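PDB 4A39: metallo-carboxypeptidase from Pseudomonas aeruginosa, which is a zinc-dependent peptidase of the M14 family that probably removes residues from the C-terminal ends of proteins or peptides. Local coordinates for residues L44-F49 against L230-A235; A177-G182 against P218-D223; Q237-A242 against S251-F256. One frame throughout, in Å; residues are numbered along the deposited sequence.

All three contacts touch the bound inhibitor (GEM). Contact 2 is the deepest, with its centre about 7 Å from the chain centre; the centres of contacts 1 and 3 are each about 16 Å out, on the same side. Contact centres are 10 to 12 Å apart. Contact 1 joins the N-terminal domain to the carboxypeptidase domain and spans the 177-182 and 218-223 segments in sequence. Contact 3 follows both and leads into helix 252-264. Contact 2 sits where strand 171-177 of the catalytic sheet ends. Asp238 of contact 3 ties them together. A ligand-binding arginine, Arg231 of contact 1, and a zinc ligand, His180 of contact 2, share its carboxylate.

Contact 1: residues L44-F49 against L230-A235; sequences LASQHF and LRTNAA. With GEM ((2-guanidinoethylmercapto)succinic acid), chain D.
Segments 44-49 and 230-235 face each other as two irregular loops running nearly antiparallel, 172° apart end to end, with Phe49 beside Leu230 and Ala45 beside Ala235. This is a domain interface: the first loop belongs to the N-terminal domain of the cytosolic carboxypeptidase type, the second to the zinc carboxypeptidase domain. The His48 ring lies over the aliphatic part of Arg231. Arg231 CG makes a CH-pi contact 3.8 Å from the ring centroid of His48, 14° off the normal. Arg231 then bends at chi2 (79°) and leads away from the interface to GEM. Its guanidinium meets GEM O15 edge-on through NH2, and NH1 bonds GEM O13. Asp238 holds NE in a salt bridge. Beside the ring, Ser46 OG lies 2.9 Å from both Thr232 OG1 and His48 ND1; its single proton cannot serve both. Leu230 CD2 packs on the backbone of Phe49, 3.5 Å from Phe49 C. Ala45 CB rests against Ala234 O at the outer end. A water there joins the loops: it accepts from Ala45 N and Thr232 OG1, and donates to Asn233 O at 2.7 Å.

Contact 2: residues A177-G182 against P218-D223; sequences AQQHPG and PNMNPD. With ZN (zinc ion), chain C; GEM ((2-guanidinoethylmercapto)succinic acid), chain D.
Met220 N bonds Ala177 O (2.8 Å) where strand 171-177 runs out into the loop carrying the zinc ligand His180, in the carboxypeptidase domain of the M14 family. Asn221 CG stands anti to the backbone N (chi1 -157°), which carries its amide to Gln179 O. Asn221 ND2 gives that oxygen a nearly straight bond (173°), with the acceptor in its amide plane. Asn221 OD1 meanwhile caps helix 222-226 at Gly224 N. Asn219 OD1 accepts from Asn221 N, an Asx turn that shapes the approach to the helix. A water lies within hydrogen-bonding distance of Gln178 O and Asn221 O, but has too few protons for all its acceptors. Among the packing contacts, Gln179 CG is 3.8 Å from Met220 CB, the two side chains side by side. Asn219 ND2 approaches Gln178 CD (3.6 Å) with the amide planes 66° apart; Gln178 NE2 bonds Pro181 O and Asn219 ND2 bonds Glu187. The polar end of Gln179 goes elsewhere, its NE2 bonding Asn240 and Asp271. His180 points away from the 218-223 segment, and Glu183 and His273 complete the protein ligands of the zinc. GEM O13 binds the metal at 2.2 Å, and His180 ND1 at 2.1 Å.

Contact 3: residues Q237-A242 against S251-F256; sequences QDLNRA and SPEVWF. With GEM ((2-guanidinoethylmercapto)succinic acid), chain D.
Leu239 fills the tight part of this contact, where the loop 237-242 packs on the first turn of helix 252-264 in the carboxypeptidase domain. Its CD1 lies 3.8 Å from Glu253 CB. CD2 touches Glu253 OE1 and Ser251 CB; the Leu239 and Glu253 side chains cross at about a right angle. Leu239 CB meets Val254 CG2 at 3.9 Å, and Val254 CG2 also sits 3.6 Å from Leu239 O. Val254 CG2 stands anti to its own carbonyl carbon, which turns this methyl to the loop, while CG1 goes to Ala242 O. Ala242 CB closes the group against Ser251 CB and OG. The segments meet by van der Waals packing without a hydrogen bond between them; Glu253 OE1 and Ser251 OG, though they touch the loop, find their polar partners outside, in Asn233 and Ser247 N. The looser margin is at Gln237, partly exposed, whose CG is 4.3 Å from Ser251 CB. Its NE2 bonds Asp238 O from the opposite face to Arg241 N, and its OE1 bonds Arg250.

The far side of the loop serves the ligand. Asn240 ND2 donates to GEM O14 (2.8 Å, 174°). Arg241 bends at chi2 and meets the same carboxylate edge-on, NH1 to O14 and NH2 to O15. Asp238 OD1 accepts from Asn240 N in an Asx turn and also from His180 NE2. Arg231 and Arg241 both bond GEM O15; the carboxylate would probably balance their charge. The chemistry implies a division of labour: a packed anchor on the helix, and a polar face that recognises a carboxylate, consistent with a carboxypeptidase pocket.

Contact 1: residues L44-F49 against L230-A235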
loop_
_atom_site.group_PDB
_atom_site.type_symbol
_atom_site.label_atom_id
_atom_site.label_comp_id
_atom_site.label_asym_id
_atom_site.label_seq_id
_atom_site.Cartn_x
_atom_site.Cartn_y
_atom_site.Cartn_z
ATOM N N LEU A 44 -9.545 11.511 -10.083
ATOM C CA LEU A 44 -10.523 11.511 -11.173
ATOM C C LEU A 44 -11.870 12.105 -10.782
ATOM O O LEU A 44 -12.426 12.934 -11.511
ATOM C CB LEU A 44 -10.757 10.086 -11.689
ATOM C CG LEU A 44 -10.088 9.637 -12.990
ATOM C CD1 LEU A 44 -10.548 8.225 -13.312
ATOM C CD2 LEU A 44 -10.460 10.571 -14.132
ATOM N N ALA A 45 -12.395 11.680 -9.637
ATOM C CA ALA A 45 -13.694 12.166 -9.193
ATOM C C ALA A 45 -13.765 12.615 -7.735
ATOM O O ALA A 45 -14.815 12.507 -7.099
ATOM C CB ALA A 45 -14.762 11.100 -9.467
ATOM N N SER A 46 -12.651 13.112 -7.204
ATOM C CA SER A 46 -12.618 13.624 -5.836
ATOM C C SER A 46 -11.529 14.691 -5.721
ATOM O O SER A 46 -10.625 14.767 -6.561
ATOM C CB SER A 46 -12.396 12.498 -4.814
ATOM O OG SER A 46 -11.068 12.025 -4.824
ATOM N N GLN A 47 -11.626 15.518 -4.685
ATOM C CA GLN A 47 -10.681 16.614 -4.482
ATOM C C GLN A 47 -9.289 16.213 -4.013
ATOM O O GLN A 47 -8.354 17.013 -4.083
ATOM C CB GLN A 47 -11.258 17.620 -3.476
ATOM C CG GLN A 47 -11.492 17.029 -2.090
ATOM C CD GLN A 47 -11.135 17.991 -0.975
ATOM O OE1 GLN A 47 -11.738 19.059 -0.838
ATOM N NE2 GLN A 47 -10.144 17.618 -0.172
ATOM N N HIS A 48 -9.147 14.980 -3.539
ATOM C CA HIS A 48 -7.866 14.505 -3.021
ATOM C C HIS A 48 -6.698 14.484 -3.989
ATOM O O HIS A 48 -6.859 14.266 -5.183
ATOM C CB HIS A 48 -7.983 13.074 -2.486
ATOM C CG HIS A 48 -9.152 12.842 -1.589
ATOM N ND1 HIS A 48 -10.416 12.569 -2.067
ATOM C CD2 HIS A 48 -9.245 12.815 -0.238
ATOM C CE1 HIS A 48 -11.237 12.383 -1.049
ATOM N NE2 HIS A 48 -10.553 12.527 0.071
ATOM N N PHE A 49 -5.509 14.697 -3.438
ATOM C CA PHE A 49 -4.275 14.596 -4.193
ATOM C C PHE A 49 -3.071 14.678 -3.277
ATOM O O PHE A 49 -3.127 15.285 -2.205
ATOM C CB PHE A 49 -4.166 15.641 -5.322
ATOM C CG PHE A 49 -3.944 17.061 -4.862
ATOM C CD1 PHE A 49 -2.655 17.557 -4.678
ATOM C CD2 PHE A 49 -5.018 17.928 -4.701
ATOM C CE1 PHE A 49 -2.442 18.897 -4.351
ATOM C CE2 PHE A 49 -4.817 19.266 -4.375
ATOM C CZ PHE A 49 -3.528 19.755 -4.201
ATOM N N LEU A 230 -4.887 9.169 -5.731
ATOM C CA LEU A 230 -4.294 9.016 -4.410
ATOM C C LEU A 230 -5.216 8.251 -3.473
ATOM O O LEU A 230 -4.836 7.241 -2.874
ATOM C CB LEU A 230 -4.034 10.383 -3.758
ATOM C CG LEU A 230 -3.898 10.313 -2.226
ATOM C CD1 LEU A 230 -2.551 9.689 -1.856
ATOM C CD2 LEU A 230 -4.028 11.698 -1.614
ATOM N N ARG A 231 -6.452 8.733 -3.397
ATOM C CA ARG A 231 -7.427 8.237 -2.440
ATOM C C ARG A 231 -8.664 7.455 -2.864
ATOM O O ARG A 231 -9.060 6.502 -2.185
ATOM C CB ARG A 231 -7.895 9.448 -1.634
ATOM C CG ARG A 231 -8.667 9.145 -0.379
ATOM C CD ARG A 231 -7.723 8.751 0.721
ATOM N NE ARG A 231 -8.457 8.373 1.918
ATOM C CZ ARG A 231 -7.901 7.849 3.003
ATOM N NH1 ARG A 231 -6.588 7.641 3.050
ATOM N NH2 ARG A 231 -8.666 7.512 4.031
ATOM N N THR A 232 -9.279 7.857 -3.968
ATOM C CA THR A 232 -10.533 7.242 -4.388
ATOM C C THR A 232 -10.540 6.341 -5.613
ATOM O O THR A 232 -9.593 6.330 -6.398
ATOM C CB THR A 232 -11.593 8.342 -4.601
ATOM O OG1 THR A 232 -11.129 9.277 -5.587
ATOM C CG2 THR A 232 -11.852 9.087 -3.295
ATOM N N ASN A 233 -11.617 5.568 -5.758
ATOM C CA ASN A 233 -11.757 4.702 -6.918
ATOM C C ASN A 233 -12.318 5.581 -8.032
ATOM O O ASN A 233 -12.463 6.794 -7.843
ATOM C CB ASN A 233 -12.658 3.480 -6.617
ATOM C CG ASN A 233 -14.150 3.812 -6.515
ATOM O OD1 ASN A 233 -14.555 4.967 -6.451
ATOM N ND2 ASN A 233 -14.973 2.763 -6.481
ATOM N N ALA A 234 -12.619 4.991 -9.182
ATOM C CA ALA A 234 -13.109 5.764 -10.322
ATOM C C ALA A 234 -14.358 6.591 -10.058
ATOM O O ALA A 234 -14.490 7.688 -10.599
ATOM C CB ALA A 234 -13.341 4.841 -11.523
ATOM N N ALA A 235 -15.266 6.079 -9.231
ATOM C CA ALA A 235 -16.507 6.790 -8.929
ATOM C C ALA A 235 -16.333 7.884 -7.878
ATOM O O ALA A 235 -17.291 8.579 -7.534
ATOM C CB ALA A 235 -17.588 5.797 -8.477
HETATM C C8 GEM D . -6.464 4.790 7.310
HETATM S S7 GEM D . -6.357 2.966 7.209
HETATM C C6 GEM D . -6.648 2.516 8.959
HETATM C C5 GEM D . -6.187 3.567 9.973
HETATM N N3 GEM D . -7.068 4.742 9.933
HETATM C C1 GEM D . -7.813 5.040 10.996
HETATM N N4 GEM D . -7.759 4.261 12.074
HETATM N N2 GEM D . -8.615 6.099 10.985
HETATM C C9 GEM D . -7.563 5.340 6.397
HETATM O O14 GEM D . -8.294 4.515 5.805
HETATM O O15 GEM D . -7.648 6.582 6.311
HETATM C C10 GEM D . -5.116 5.436 6.983
HETATM C C11 GEM D . -4.662 5.119 5.556
HETATM O O12 GEM D . -3.510 4.654 5.408
HETATM O O13 GEM D . -5.472 5.367 4.639
HETATM O O HOH W 1 -11.648 9.364 -8.254
#

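Contact 2: residues A177-G182 against P218-D223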
loop_
_atom_site.group_PDB
_atom_site.type_symbol
_atom_site.label_atom_id
_atom_site.label_comp_id
_atom_site.label_asym_id
_atom_site.label_seq_id
_atom_site.Cartn_x
_atom_site.Cartn_y
_atom_site.Cartn_z
ATOM N N ALA A 177 -4.741 -5.420 -0.259
ATOM C CA ALA A 177 -3.860 -4.264 -0.378
ATOM C C ALA A 177 -4.284 -3.148 -1.318
ATOM O O ALA A 177 -5.047 -3.349 -2.263
ATOM C CB ALA A 177 -2.470 -4.743 -0.783
ATOM N N GLN A 178 -3.745 -1.970 -1.030
ATOM C CA GLN A 178 -3.934 -0.756 -1.813
ATOM C C GLN A 178 -5.351 -0.290 -2.128
ATOM O O GLN A 178 -5.667 0.016 -3.279
ATOM C CB GLN A 178 -3.111 -0.863 -3.113
ATOM C CG GLN A 178 -2.304 0.406 -3.439
ATOM C CD GLN A 178 -1.272 0.190 -4.539
ATOM O OE1 GLN A 178 -0.501 -0.764 -4.494
ATOM N NE2 GLN A 178 -1.243 1.090 -5.524
ATOM N N GLN A 179 -6.206 -0.237 -1.110
ATOM C CA GLN A 179 -7.559 0.279 -1.309
ATOM C C GLN A 179 -7.415 1.735 -1.752
ATOM O O GLN A 179 -8.241 2.256 -2.499
ATOM C CB GLN A 179 -8.365 0.235 -0.018
ATOM C CG GLN A 179 -8.882 -1.128 0.367
ATOM C CD GLN A 179 -9.885 -1.017 1.489
ATOM O OE1 GLN A 179 -11.045 -0.653 1.266
ATOM N NE2 GLN A 179 -9.441 -1.293 2.712
ATOM N N HIS A 180 -6.373 2.396 -1.253
ATOM C CA HIS A 180 -6.080 3.780 -1.626
ATOM C C HIS A 180 -4.987 3.644 -2.684
ATOM O O HIS A 180 -3.863 3.241 -2.382
ATOM C CB HIS A 180 -5.604 4.552 -0.396
ATOM C CG HIS A 180 -6.671 4.719 0.641
ATOM N ND1 HIS A 180 -6.457 4.478 1.981
ATOM C CD2 HIS A 180 -7.967 5.094 0.530
ATOM C CE1 HIS A 180 -7.574 4.695 2.651
ATOM N NE2 HIS A 180 -8.507 5.069 1.794
ATOM N N PRO A 181 -5.313 3.987 -3.943
ATOM C CA PRO A 181 -4.402 3.894 -5.089
ATOM C C PRO A 181 -3.003 4.477 -4.986
ATOM O O PRO A 181 -2.065 3.928 -5.565
ATOM C CB PRO A 181 -5.216 4.513 -6.224
ATOM C CG PRO A 181 -6.026 5.550 -5.520
ATOM C CD PRO A 181 -6.503 4.785 -4.297
ATOM N N GLY A 182 -2.853 5.578 -4.257
ATOM C CA GLY A 182 -1.540 6.189 -4.143
ATOM C C GLY A 182 -0.572 5.496 -3.201
ATOM O O GLY A 182 0.616 5.827 -3.174
ATOM N N PRO A 218 -4.101 -8.786 -4.145
ATOM C CA PRO A 218 -2.955 -7.927 -4.472
ATOM C C PRO A 218 -3.256 -6.446 -4.691
ATOM O O PRO A 218 -2.438 -5.591 -4.339
ATOM C CB PRO A 218 -2.376 -8.587 -5.718
ATOM C CG PRO A 218 -2.661 -10.035 -5.475
ATOM C CD PRO A 218 -4.089 -9.999 -4.983
ATOM N N ASN A 219 -4.401 -6.136 -5.294
ATOM C CA ASN A 219 -4.758 -4.734 -5.510
ATOM C C ASN A 219 -6.264 -4.499 -5.515
ATOM O O ASN A 219 -6.996 -4.988 -6.382
ATOM C CB ASN A 219 -4.137 -4.201 -6.804
ATOM C CG ASN A 219 -4.216 -2.690 -6.894
ATOM O OD1 ASN A 219 -5.288 -2.124 -7.104
ATOM N ND2 ASN A 219 -3.078 -2.023 -6.710
ATOM N N MET A 220 -6.708 -3.727 -4.529
ATOM C CA MET A 220 -8.116 -3.404 -4.327
ATOM C C MET A 220 -8.662 -2.235 -5.133
ATOM O O MET A 220 -9.863 -1.982 -5.088
ATOM C CB MET A 220 -8.366 -3.085 -2.851
ATOM C CG MET A 220 -8.375 -4.273 -1.905
ATOM S SD MET A 220 -9.825 -5.308 -2.140
ATOM C CE MET A 220 -11.122 -4.174 -1.626
ATOM N N ASN A 221 -7.800 -1.525 -5.856
ATOM C CA ASN A 221 -8.247 -0.348 -6.607
ATOM C C ASN A 221 -7.447 -0.167 -7.894
ATOM O O ASN A 221 -6.690 0.795 -8.035
ATOM C CB ASN A 221 -8.076 0.898 -5.726
ATOM C CG ASN A 221 -8.983 2.047 -6.133
ATOM O OD1 ASN A 221 -9.365 2.188 -7.300
ATOM N ND2 ASN A 221 -9.314 2.895 -5.165
ATOM N N PRO A 222 -7.605 -1.090 -8.856
ATOM C CA PRO A 222 -6.869 -0.984 -10.120
ATOM C C PRO A 222 -7.168 0.283 -10.912
ATOM O O PRO A 222 -6.273 0.827 -11.560
ATOM C CB PRO A 222 -7.271 -2.256 -10.866
ATOM C CG PRO A 222 -8.634 -2.559 -10.325
ATOM C CD PRO A 222 -8.465 -2.283 -8.846
ATOM N N ASP A 223 -8.414 0.756 -10.868
ATOM C CA ASP A 223 -8.772 1.973 -11.598
ATOM C C ASP A 223 -7.996 3.164 -11.045
ATOM O O ASP A 223 -7.374 3.915 -11.793
ATOM C CB ASP A 223 -10.270 2.272 -11.484
ATOM C CG ASP A 223 -11.137 1.197 -12.104
ATOM O OD1 ASP A 223 -10.610 0.338 -12.847
ATOM O OD2 ASP A 223 -12.360 1.227 -11.854
HETATM ZN ZN ZN C . -4.694 4.050 3.028
HETATM C C8 GEM D . -6.464 4.790 7.310
HETATM S S7 GEM D . -6.357 2.966 7.209
HETATM C C6 GEM D . -6.648 2.516 8.959
HETATM C C5 GEM D . -6.187 3.567 9.973
HETATM N N3 GEM D . -7.068 4.742 9.933
HETATM C C1 GEM D . -7.813 5.040 10.996
HETATM N N4 GEM D . -7.759 4.261 12.074
HETATM N N2 GEM D . -8.615 6.099 10.985
HETATM C C9 GEM D . -7.563 5.340 6.397
HETATM O O14 GEM D . -8.294 4.515 5.805
HETATM O O15 GEM D . -7.648 6.582 6.311
HETATM C C10 GEM D . -5.116 5.436 6.983
HETATM C C11 GEM D . -4.662 5.119 5.556
HETATM O O12 GEM D . -3.510 4.654 5.408
HETATM O O13 GEM D . -5.472 5.367 4.639
HETATM O O HOH W 2 -4.580 0.633 -5.917
#

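Contact 3: residues Q237-A242 against S251-F256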
loop_
_atom_site.group_PDB
_atom_site.type_symbol
_atom_site.label_atom_id
_atom_site.label_comp_id
_atom_site.label_asym_id
_atom_site.label_seq_id
_atom_site.Cartn_x
_atom_site.Cartn_y
_atom_site.Cartn_z
ATOM N N GLN A 237 -15.225 7.327 -4.704
ATOM C CA GLN A 237 -15.478 6.792 -3.370
ATOM C C GLN A 237 -14.199 6.346 -2.662
ATOM O O GLN A 237 -13.336 5.721 -3.275
ATOM C CB GLN A 237 -16.441 5.598 -3.475
ATOM C CG GLN A 237 -16.698 4.848 -2.169
ATOM C CD GLN A 237 -17.369 5.712 -1.123
ATOM O OE1 GLN A 237 -18.333 6.420 -1.418
ATOM N NE2 GLN A 237 -16.870 5.655 0.108
ATOM N N ASP A 238 -14.070 6.701 -1.385
ATOM C CA ASP A 238 -12.925 6.277 -0.575
ATOM C C ASP A 238 -13.318 4.854 -0.183
ATOM O O ASP A 238 -14.207 4.663 0.646
ATOM C CB ASP A 238 -12.803 7.139 0.688
ATOM C CG ASP A 238 -11.606 6.756 1.557
ATOM O OD1 ASP A 238 -11.167 5.587 1.505
ATOM O OD2 ASP A 238 -11.110 7.624 2.307
ATOM N N LEU A 239 -12.668 3.860 -0.780
ATOM C CA LEU A 239 -13.010 2.473 -0.497
ATOM C C LEU A 239 -12.906 2.092 0.974
ATOM O O LEU A 239 -13.664 1.243 1.451
ATOM C CB LEU A 239 -12.156 1.525 -1.348
ATOM C CG LEU A 239 -12.419 1.560 -2.858
ATOM C CD1 LEU A 239 -11.588 0.479 -3.538
ATOM C CD2 LEU A 239 -13.898 1.330 -3.138
ATOM N N ASN A 240 -11.993 2.717 1.712
ATOM C CA ASN A 240 -11.892 2.348 3.111
ATOM C C ASN A 240 -12.866 3.077 4.026
ATOM O O ASN A 240 -12.644 3.183 5.234
ATOM C CB ASN A 240 -10.463 2.490 3.629
ATOM C CG ASN A 240 -10.191 1.538 4.773
ATOM O OD1 ASN A 240 -10.685 0.408 4.772
ATOM N ND2 ASN A 240 -9.412 1.976 5.748
ATOM N N ARG A 241 -13.945 3.581 3.433
ATOM C CA ARG A 241 -15.016 4.234 4.178
ATOM C C ARG A 241 -16.321 3.634 3.647
ATOM O O ARG A 241 -17.408 4.125 3.945
ATOM C CB ARG A 241 -15.021 5.749 3.941
ATOM C CG ARG A 241 -13.815 6.484 4.503
ATOM C CD ARG A 241 -13.784 6.444 6.021
ATOM N NE ARG A 241 -12.648 7.201 6.539
ATOM C CZ ARG A 241 -11.386 6.785 6.483
ATOM N NH1 ARG A 241 -11.092 5.608 5.943
ATOM N NH2 ARG A 241 -10.410 7.558 6.944
ATOM N N ALA A 242 -16.199 2.561 2.863
ATOM C CA ALA A 242 -17.368 1.918 2.264
ATOM C C ALA A 242 -17.684 0.532 2.805
ATOM O O ALA A 242 -18.499 -0.186 2.228
ATOM C CB ALA A 242 -17.190 1.835 0.751
ATOM N N SER A 251 -19.003 1.037 -5.128
ATOM C CA SER A 251 -17.798 0.442 -4.549
ATOM C C SER A 251 -17.742 -1.060 -4.802
ATOM O O SER A 251 -17.575 -1.851 -3.873
ATOM C CB SER A 251 -17.744 0.727 -3.044
ATOM O OG SER A 251 -18.995 0.486 -2.412
ATOM N N PRO A 252 -17.849 -1.468 -6.078
ATOM C CA PRO A 252 -17.817 -2.887 -6.449
ATOM C C PRO A 252 -16.604 -3.647 -5.930
ATOM O O PRO A 252 -16.676 -4.850 -5.670
ATOM C CB PRO A 252 -17.875 -2.845 -7.977
ATOM C CG PRO A 252 -17.198 -1.538 -8.302
ATOM C CD PRO A 252 -17.791 -0.613 -7.279
ATOM N N GLU A 253 -15.486 -2.942 -5.790
ATOM C CA GLU A 253 -14.260 -3.556 -5.303
ATOM C C GLU A 253 -14.456 -4.100 -3.886
ATOM O O GLU A 253 -14.027 -5.209 -3.568
ATOM C CB GLU A 253 -13.124 -2.530 -5.319
ATOM C CG GLU A 253 -12.802 -1.990 -6.711
ATOM C CD GLU A 253 -13.588 -0.737 -7.092
ATOM O OE1 GLU A 253 -14.512 -0.326 -6.352
ATOM O OE2 GLU A 253 -13.273 -0.158 -8.152
ATOM N N VAL A 254 -15.112 -3.315 -3.040
ATOM C CA VAL A 254 -15.361 -3.719 -1.661
ATOM C C VAL A 254 -16.535 -4.695 -1.581
ATOM O O VAL A 254 -16.512 -5.645 -0.795
ATOM C CB VAL A 254 -15.630 -2.479 -0.775
ATOM C CG1 VAL A 254 -16.145 -2.902 0.595
ATOM C CG2 VAL A 254 -14.335 -1.682 -0.620
ATOM N N TRP A 255 -17.553 -4.464 -2.402
ATOM C CA TRP A 255 -18.726 -5.336 -2.435
ATOM C C TRP A 255 -18.290 -6.770 -2.742
ATOM O O TRP A 255 -18.786 -7.732 -2.144
ATOM C CB TRP A 255 -19.709 -4.836 -3.501
ATOM C CG TRP A 255 -20.932 -5.688 -3.653
ATOM C CD1 TRP A 255 -21.068 -6.801 -4.434
ATOM C CD2 TRP A 255 -22.181 -5.512 -2.982
ATOM N NE1 TRP A 255 -22.328 -7.329 -4.289
ATOM C CE2 TRP A 255 -23.034 -6.557 -3.403
ATOM C CE3 TRP A 255 -22.666 -4.571 -2.064
ATOM C CZ2 TRP A 255 -24.345 -6.689 -2.935
ATOM C CZ3 TRP A 255 -23.972 -4.702 -1.599
ATOM C CH2 TRP A 255 -24.795 -5.754 -2.036
ATOM N N PHE A 256 -17.355 -6.895 -3.676
ATOM C CA PHE A 256 -16.809 -8.183 -4.089
ATOM C C PHE A 256 -16.158 -8.918 -2.924
ATOM O O PHE A 256 -16.495 -10.066 -2.634
ATOM C CB PHE A 256 -15.774 -7.970 -5.201
ATOM C CG PHE A 256 -14.883 -9.160 -5.449
ATOM C CD1 PHE A 256 -15.416 -10.382 -5.847
ATOM C CD2 PHE A 256 -13.503 -9.050 -5.300
ATOM C CE1 PHE A 256 -14.585 -11.480 -6.094
ATOM C CE2 PHE A 256 -12.669 -10.137 -5.543
ATOM C CZ PHE A 256 -13.212 -11.355 -5.942
HETATM C C8 GEM D . -6.464 4.790 7.310
HETATM S S7 GEM D . -6.357 2.966 7.209
HETATM C C6 GEM D . -6.648 2.516 8.959
HETATM C C5 GEM D . -6.187 3.567 9.973
HETATM N N3 GEM D . -7.068 4.742 9.933
HETATM C C1 GEM D . -7.813 5.040 10.996
HETATM N N4 GEM D . -7.759 4.261 12.074
HETATM N N2 GEM D . -8.615 6.099 10.985
HETATM C C9 GEM D . -7.563 5.340 6.397
HETATM O O14 GEM D . -8.294 4.515 5.805
HETATM O O15 GEM D . -7.648 6.582 6.311
HETATM C C10 GEM D . -5.116 5.436 6.983
HETATM C C11 GEM D . -4.662 5.119 5.556
HETATM O O12 GEM D . -3.510 4.654 5.408
HETATM O O13 GEM D . -5.472 5.367 4.639
#